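Local coordinates for conserved membrane protein (Chlamydia abortus, PDB 6GZU) that probably acts as a CE-clan cysteine protease that removes ubiquitin and also as an acetyltransferase, a secreted Chlamydia effector that induces Golgi fragmentation in the host, at residues Asp92-Cys95 with Gln96-Arg99; Ser201-Cys204 with Gly205-Ser209; Glu240-Pro243 with Gln244-Ile247. All coordinates share one frame; numbering follows the deposited sequence.

Contact 1: Asp92-Cys95 with Gln96-Arg99; sequences DRDC and QNFR. With ZN (zinc ion), chain C.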
loop_
_atom_site.group_PDB
_atom_site.type_symbol
_atom_site.label_atom_id
_atom_site.label_comp_id
_atom_site.label_asym_id
_atom_site.label_seq_id
_atom_site.Cartn_x
_atom_site.Cartn_y
_atom_site.Cartn_z
ATOM N N ASP A 92 6.712 -16.510 9.607
ATOM C CA ASP A 92 7.268 -17.672 8.908
ATOM C C ASP A 92 7.748 -17.385 7.467
ATOM O O ASP A 92 7.958 -18.328 6.694
ATOM C CB ASP A 92 6.228 -18.802 8.873
ATOM N N ARG A 93 7.927 -16.115 7.099
ATOM C CA ARG A 93 8.457 -15.752 5.775
ATOM C C ARG A 93 9.867 -15.165 5.873
ATOM O O ARG A 93 10.261 -14.592 6.887
ATOM C CB ARG A 93 7.645 -14.636 5.070
ATOM C CG ARG A 93 6.133 -14.683 5.094
ATOM C CD ARG A 93 5.562 -15.721 4.171
ATOM N NE ARG A 93 5.958 -15.648 2.766
ATOM C CZ ARG A 93 5.287 -14.997 1.815
ATOM N NH1 ARG A 93 4.196 -14.286 2.103
ATOM N NH2 ARG A 93 5.711 -15.054 0.561
ATOM N N ASP A 94 10.589 -15.223 4.767
ATOM C CA ASP A 94 11.800 -14.429 4.651
ATOM C C ASP A 94 11.446 -13.029 4.180
ATOM O O ASP A 94 11.139 -12.813 2.986
ATOM C CB ASP A 94 12.764 -15.076 3.668
ATOM C CG ASP A 94 13.946 -14.200 3.373
ATOM O OD1 ASP A 94 14.209 -13.244 4.145
ATOM O OD2 ASP A 94 14.632 -14.482 2.374
ATOM N N CYS A 95 11.547 -12.079 5.114
ATOM C CA CYS A 95 11.028 -10.718 4.903
ATOM C C CYS A 95 11.797 -9.990 3.840
ATOM O O CYS A 95 11.372 -8.914 3.385
ATOM C CB CYS A 95 11.064 -9.932 6.209
ATOM S SG CYS A 95 12.679 -9.729 6.879
ATOM N N GLN A 96 12.928 -10.557 3.432
ATOM C CA GLN A 96 13.730 -9.973 2.351
ATOM C C GLN A 96 13.235 -10.346 0.953
ATOM O O GLN A 96 13.414 -9.578 0.011
ATOM C CB GLN A 96 15.202 -10.381 2.496
ATOM C CG GLN A 96 15.881 -9.822 3.729
ATOM C CD GLN A 96 16.883 -10.799 4.351
ATOM O OE1 GLN A 96 16.931 -10.965 5.576
ATOM N NE2 GLN A 96 17.686 -11.452 3.507
ATOM N N ASN A 97 12.586 -11.505 0.833
ATOM C CA ASN A 97 12.335 -12.147 -0.455
ATOM C C ASN A 97 11.144 -11.614 -1.304
ATOM O O ASN A 97 10.537 -12.321 -2.121
ATOM C CB ASN A 97 12.137 -13.645 -0.199
ATOM C CG ASN A 97 12.364 -14.467 -1.437
ATOM O OD1 ASN A 97 13.017 -14.004 -2.380
ATOM N ND2 ASN A 97 11.834 -15.700 -1.451
ATOM N N PHE A 98 10.800 -10.365 -1.127
ATOM C CA PHE A 98 9.629 -9.843 -1.823
ATOM C C PHE A 98 10.010 -8.898 -2.959
ATOM O O PHE A 98 11.120 -8.312 -2.937
ATOM C CB PHE A 98 8.739 -9.120 -0.820
ATOM C CG PHE A 98 8.178 -10.022 0.222
ATOM C CD1 PHE A 98 7.084 -10.815 -0.087
ATOM C CD2 PHE A 98 8.717 -10.080 1.496
ATOM C CE1 PHE A 98 6.533 -11.659 0.848
ATOM C CE2 PHE A 98 8.169 -10.956 2.446
ATOM C CZ PHE A 98 7.047 -11.713 2.109
ATOM N N ARG A 99 9.075 -8.658 -3.899
ATOM C CA ARG A 99 9.353 -7.771 -5.034
ATOM C C ARG A 99 8.388 -6.616 -5.193
ATOM O O ARG A 99 8.726 -5.574 -5.773
ATOM C CB ARG A 99 9.310 -8.569 -6.334
ATOM C CG ARG A 99 10.294 -9.713 -6.355
ATOM C CD ARG A 99 11.725 -9.230 -6.018
ATOM N NE ARG A 99 12.321 -8.429 -7.097
ATOM C CZ ARG A 99 13.494 -7.804 -6.993
ATOM N NH1 ARG A 99 14.143 -7.858 -5.834
ATOM N NH2 ARG A 99 14.024 -7.138 -8.035
HETATM ZN ZN ZN C . 12.772 -7.696 7.762
#

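Contact 2: Ser201-Cys204 with Gly205-Ser209; sequences STSC and GIWLS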
loop_
_atom_site.group_PDB
_atom_site.type_symbol
_atom_site.label_atom_id
_atom_site.label_comp_id
_atom_site.label_asym_id
_atom_site.label_seq_id
_atom_site.Cartn_x
_atom_site.Cartn_y
_atom_site.Cartn_z
ATOM N N SER A 201 -18.846 8.263 -1.398
ATOM C CA SER A 201 -17.934 8.862 -0.434
ATOM C C SER A 201 -17.163 7.790 0.329
ATOM O O SER A 201 -16.320 8.103 1.182
ATOM C CB SER A 201 -18.716 9.751 0.531
ATOM O OG SER A 201 -19.977 9.168 0.812
ATOM N N THR A 202 -17.441 6.528 0.014
ATOM C CA THR A 202 -17.107 5.448 0.938
ATOM C C THR A 202 -16.369 4.234 0.353
ATOM O O THR A 202 -15.841 3.417 1.116
ATOM C CB THR A 202 -18.386 4.934 1.644
ATOM O OG1 THR A 202 -19.266 4.342 0.681
ATOM C CG2 THR A 202 -19.124 6.082 2.355
ATOM N N SER A 203 -16.335 4.105 -0.979
ATOM C CA SER A 203 -15.798 2.899 -1.654
ATOM C C SER A 203 -14.320 2.901 -2.005
ATOM O O SER A 203 -13.849 1.974 -2.689
ATOM C CB SER A 203 -16.523 2.612 -2.951
ATOM O OG SER A 203 -16.426 3.715 -3.833
ATOM N N CYS A 204 -13.568 3.909 -1.563
ATOM C CA CYS A 204 -12.135 3.984 -1.902
ATOM C C CYS A 204 -11.363 2.731 -1.564
ATOM O O CYS A 204 -10.452 2.355 -2.350
ATOM C CB CYS A 204 -11.500 5.180 -1.191
ATOM S SG CYS A 204 -11.946 5.255 0.568
ATOM N N GLY A 205 -11.646 2.115 -0.403
ATOM C CA GLY A 205 -10.904 0.923 0.020
ATOM C C GLY A 205 -11.161 -0.268 -0.891
ATOM O O GLY A 205 -10.269 -1.097 -1.121
ATOM N N ILE A 206 -12.371 -0.354 -1.428
ATOM C CA ILE A 206 -12.715 -1.443 -2.343
ATOM C C ILE A 206 -12.020 -1.182 -3.675
ATOM O O ILE A 206 -11.388 -2.091 -4.244
ATOM C CB ILE A 206 -14.212 -1.504 -2.552
ATOM C CG1 ILE A 206 -14.902 -1.686 -1.195
ATOM C CG2 ILE A 206 -14.561 -2.638 -3.508
ATOM C CD1 ILE A 206 -16.423 -1.548 -1.243
ATOM N N TRP A 207 -12.056 0.058 -4.145
ATOM C CA TRP A 207 -11.405 0.363 -5.409
ATOM C C TRP A 207 -9.904 0.044 -5.395
ATOM O O TRP A 207 -9.364 -0.523 -6.369
ATOM C CB TRP A 207 -11.566 1.855 -5.740
ATOM C CG TRP A 207 -12.853 2.156 -6.414
ATOM C CD1 TRP A 207 -13.910 2.900 -5.923
ATOM C CD2 TRP A 207 -13.201 1.777 -7.734
ATOM N NE1 TRP A 207 -14.897 2.952 -6.851
ATOM C CE2 TRP A 207 -14.485 2.307 -7.988
ATOM C CE3 TRP A 207 -12.555 1.029 -8.732
ATOM C CZ2 TRP A 207 -15.158 2.094 -9.194
ATOM C CZ3 TRP A 207 -13.222 0.826 -9.930
ATOM C CH2 TRP A 207 -14.504 1.374 -10.163
ATOM N N LEU A 208 -9.193 0.453 -4.345
ATOM C CA LEU A 208 -7.740 0.258 -4.351
ATOM C C LEU A 208 -7.442 -1.240 -4.220
ATOM O O LEU A 208 -6.425 -1.710 -4.775
ATOM C CB LEU A 208 -7.066 1.070 -3.245
ATOM C CG LEU A 208 -7.308 0.649 -1.782
ATOM C CD1 LEU A 208 -6.309 -0.478 -1.357
ATOM C CD2 LEU A 208 -7.199 1.855 -0.850
ATOM N N SER A 209 -8.316 -2.012 -3.555
ATOM C CA SER A 209 -8.104 -3.453 -3.446
ATOM C C SER A 209 -8.296 -4.139 -4.800
ATOM O O SER A 209 -7.508 -5.033 -5.183
ATOM C CB SER A 209 -9.053 -4.045 -2.398
ATOM O OG SER A 209 -8.766 -3.507 -1.117
HETATM O O HOH W 1 -13.492 2.255 1.936
HETATM O O HOH W 2 -14.518 1.069 0.508
HETATM O O HOH W 3 -17.634 4.206 -6.359
#

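Contact 3: Glu240-Pro243 with Gln244-Ile247; sequences ETIP and QRPI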
loop_
_atom_site.group_PDB
_atom_site.type_symbol
_atom_site.label_atom_id
_atom_site.label_comp_id
_atom_site.label_asym_id
_atom_site.label_seq_id
_atom_site.Cartn_x
_atom_site.Cartn_y
_atom_site.Cartn_z
ATOM N N GLU A 240 -18.427 -9.844 -5.402
ATOM C CA GLU A 240 -19.098 -11.131 -5.421
ATOM C C GLU A 240 -18.125 -12.289 -5.609
ATOM O O GLU A 240 -18.515 -13.438 -5.395
ATOM C CB GLU A 240 -20.262 -11.169 -6.423
ATOM C CG GLU A 240 -21.447 -10.371 -5.899
ATOM C CD GLU A 240 -22.562 -10.147 -6.910
ATOM O OE1 GLU A 240 -22.442 -10.560 -8.088
ATOM O OE2 GLU A 240 -23.581 -9.543 -6.515
ATOM N N THR A 241 -16.862 -11.994 -5.947
ATOM C CA THR A 241 -15.818 -13.031 -6.043
ATOM C C THR A 241 -15.251 -13.371 -4.660
ATOM O O THR A 241 -14.723 -14.470 -4.423
ATOM C CB THR A 241 -14.628 -12.625 -6.962
ATOM O OG1 THR A 241 -13.824 -11.617 -6.330
ATOM C CG2 THR A 241 -15.107 -12.097 -8.305
ATOM N N ILE A 242 -15.366 -12.426 -3.744
ATOM C CA ILE A 242 -14.644 -12.550 -2.478
ATOM C C ILE A 242 -15.037 -13.816 -1.704
ATOM O O ILE A 242 -14.155 -14.491 -1.133
ATOM C CB ILE A 242 -14.747 -11.256 -1.617
ATOM C CG1 ILE A 242 -14.094 -10.070 -2.362
ATOM C CG2 ILE A 242 -14.017 -11.458 -0.291
ATOM C CD1 ILE A 242 -12.669 -10.298 -2.724
ATOM N N PRO A 243 -16.319 -14.196 -1.694
ATOM C CA PRO A 243 -16.619 -15.394 -0.871
ATOM C C PRO A 243 -16.046 -16.697 -1.418
ATOM O O PRO A 243 -15.931 -17.688 -0.676
ATOM C CB PRO A 243 -18.166 -15.424 -0.888
ATOM C CG PRO A 243 -18.558 -13.982 -1.053
ATOM C CD PRO A 243 -17.557 -13.481 -2.069
ATOM N N GLN A 244 -15.682 -16.714 -2.696
ATOM C CA GLN A 244 -15.058 -17.895 -3.279
ATOM C C GLN A 244 -13.547 -17.900 -3.109
ATOM O O GLN A 244 -12.867 -18.834 -3.538
ATOM C CB GLN A 244 -15.414 -18.021 -4.761
ATOM C CG GLN A 244 -16.921 -18.239 -5.038
ATOM C CD GLN A 244 -17.635 -16.943 -5.353
ATOM O OE1 GLN A 244 -17.131 -16.116 -6.127
ATOM N NE2 GLN A 244 -18.829 -16.748 -4.747
ATOM N N ARG A 245 -13.030 -16.864 -2.467
ATOM C CA ARG A 245 -11.586 -16.686 -2.277
ATOM C C ARG A 245 -11.147 -16.575 -0.798
ATOM O O ARG A 245 -10.544 -15.578 -0.397
ATOM C CB ARG A 245 -11.114 -15.433 -3.043
ATOM C CG ARG A 245 -11.453 -15.440 -4.532
ATOM C CD ARG A 245 -11.290 -14.044 -5.138
ATOM N NE ARG A 245 -9.904 -13.645 -5.190
ATOM C CZ ARG A 245 -9.508 -12.426 -5.541
ATOM N NH1 ARG A 245 -8.230 -12.149 -5.553
ATOM N NH2 ARG A 245 -10.405 -11.478 -5.836
ATOM N N PRO A 246 -11.433 -17.612 0.007
ATOM C CA PRO A 246 -11.101 -17.562 1.426
ATOM C C PRO A 246 -9.587 -17.571 1.633
ATOM O O PRO A 246 -8.807 -18.083 0.812
ATOM C CB PRO A 246 -11.721 -18.850 1.955
ATOM C CG PRO A 246 -11.752 -19.772 0.720
ATOM C CD PRO A 246 -12.130 -18.842 -0.371
ATOM N N ILE A 247 -9.185 -17.030 2.768
ATOM C CA ILE A 247 -7.784 -17.085 3.197
ATOM C C ILE A 247 -7.561 -18.468 3.787
ATOM O O ILE A 247 -8.354 -18.920 4.612
ATOM C CB ILE A 247 -7.512 -15.984 4.214
ATOM C CG1 ILE A 247 -7.509 -14.605 3.500
ATOM C CG2 ILE A 247 -6.180 -16.264 4.971
ATOM C CD1 ILE A 247 -7.526 -13.460 4.454
#

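Contact 1: Asp92-Cys95 with Gln96-Arg99
Asp94 and Asn97 close a type I beta turn in the loop ahead of strand 100-107, and this turn carries one of the four ligands of a bound zinc ion. Two hydrogen bonds hold it. Asn97 N donates to Asp94 O at 2.9 Å, arriving from above the carbonyl plane. The carboxylate of the same aspartate takes a second N-H in an Asx turn: Gln96 N reaches Asp94 OD1 at 3.1 Å, nearly straight at 160° and again from well above the plane of the acceptor group. With CG anti to the backbone N (chi1 172°), Asp94 folds its carboxylate over the turn, where OD1 also lies 3.4 Å from Gln96 CB. Both hydrogen bonds across the turn therefore end on one residue.

The metal bond is made by Cys95, at the second position of the turn. SG coordinates zinc at 2.2 Å, and His60, Cys78 and His80 complete the site, so the ion ties the turn to three residues earlier in the chain.

The remaining contacts gather round the buried ring of Phe98. Arg93 doubles back on itself so that the edge of the ring, at CE1, meets one face of its guanidinium near the rim, with the two planes 73° apart; NH2 lies 3.5 Å from Phe98 CE1 and also makes a weak hydrogen bond to Ser35 O. Farther round the ring, CE2 approaches the carbonyl of Asp94, while Cys95 O sits at the ring edge, near its plane, 3.5 Å from Phe98 CD2.

Contact 2: Ser201-Cys204 with Gly205-Ser209
Ser203 occupies the N-cap position at the start of helix 204-217, in a domain that resembles the Ulp1 family catalytic domain, and the backbone passes from loop into helix at Cys204. Ser203 O accepts Trp207 N at 3.0 Å, nearly in line with the carbonyl, and takes a weaker, bent bond from Ile206 N. One residue on, Leu208 N donates to Cys204 O at 3.0 Å, the regular helical spacing. Two waters extend the start of the helix: each donates to Thr202 O, one accepting from Gly205 N and the other from Ile206 N. Cys204, with His134 and Asp151, fits the Cys-His-Asp triad of CE-clan proteases and is probably the nucleophile.

Among the side chains, Cys204 turns its sulfur between the backbone N and the carbonyl carbon (chi1 48°), bringing SG to 3.3 Å from Gly205 N. It also touches Gln198, and His134 and Trp135 of strand 134-141. Ser203 OG makes no capping bond; it is held chiefly by Asp200, and approaches Trp207 CD1, 3.4 Å away. Ile206 and Trp207 pack on Leu235 of helix 228-241, whereas Leu208 faces strand 134-141.

Further along, Gly205 O is gripped by both the backbone N and the hydroxyl of Ser209, with OG at 2.8 Å. At the indole edge, a third water lies in the ring plane, donating to Ser203 OG and accepting from Trp207 NE1 at 3.1 Å.

Contact 3: Glu240-Pro243 with Gln244-Ile247
The side chains of Thr241 and Arg245 extend alongside each other in one direction, where helix 228-241 passes into a short 3-10 segment. CG and CD of Arg245 pass close to Thr241 O, CG at 3.4 Å. A bend at chi3 (69°) then carries the guanidinium alongside the threonine side chain, and Thr241 OG1 meets its edge, near the plane. The resulting bond from NH2 to OG1 is straight at 160° but long, 3.5 Å, and weak. Each group has a stronger partner elsewhere: Thr241 OG1 bonds Phe238 O within the helix, and Arg245 NH1 forms a salt bridge with Asp213 of helix 204-217.

Ile242 crosses Arg245 at a slant, and its CD1 comes to 4.0 Å from Arg245 NH2. The isoleucine and arginine both also rest on His26 of helix 20-33.

In the backbone, Gln244 N donates to Thr241 O at 3.0 Å and Arg245 N to Ile242 O at 2.9 Å, both from above the carbonyl planes. These i+3 to i bonds are those of a 3-10 turn. The Gln244 side chain folds back over the turn toward the carbonyl of Glu240.

Asp213 probably contributes more to holding the guanidinium of Arg245 than the weak bond to Thr241 OG1 does. The contact thus joins the turn after helix 228-241 to two other helices by charge and packing together.

In the fold
Contact 2 is buried, contact 1 partly so, and contact 3 lies on the surface. Contacts 1 and 2 sit on opposite sides of the chain's centre, their own centres about 28 Å apart, so the zinc site is well separated from the probable catalytic cysteine. Contacts 2 and 3 are nearer, about 17 Å between centres, and share neighbours: helix 228-241 packs on the start of helix 204-217 and leads into contact 3, while helix 20-33 touches both. Their chemistry follows their setting. A metal fastens a loop in contact 1, main-chain bonds and ordered water begin a helix in contact 2, and in contact 3 an arginine salt-bridged to Asp213 lies beside a 3-10 turn.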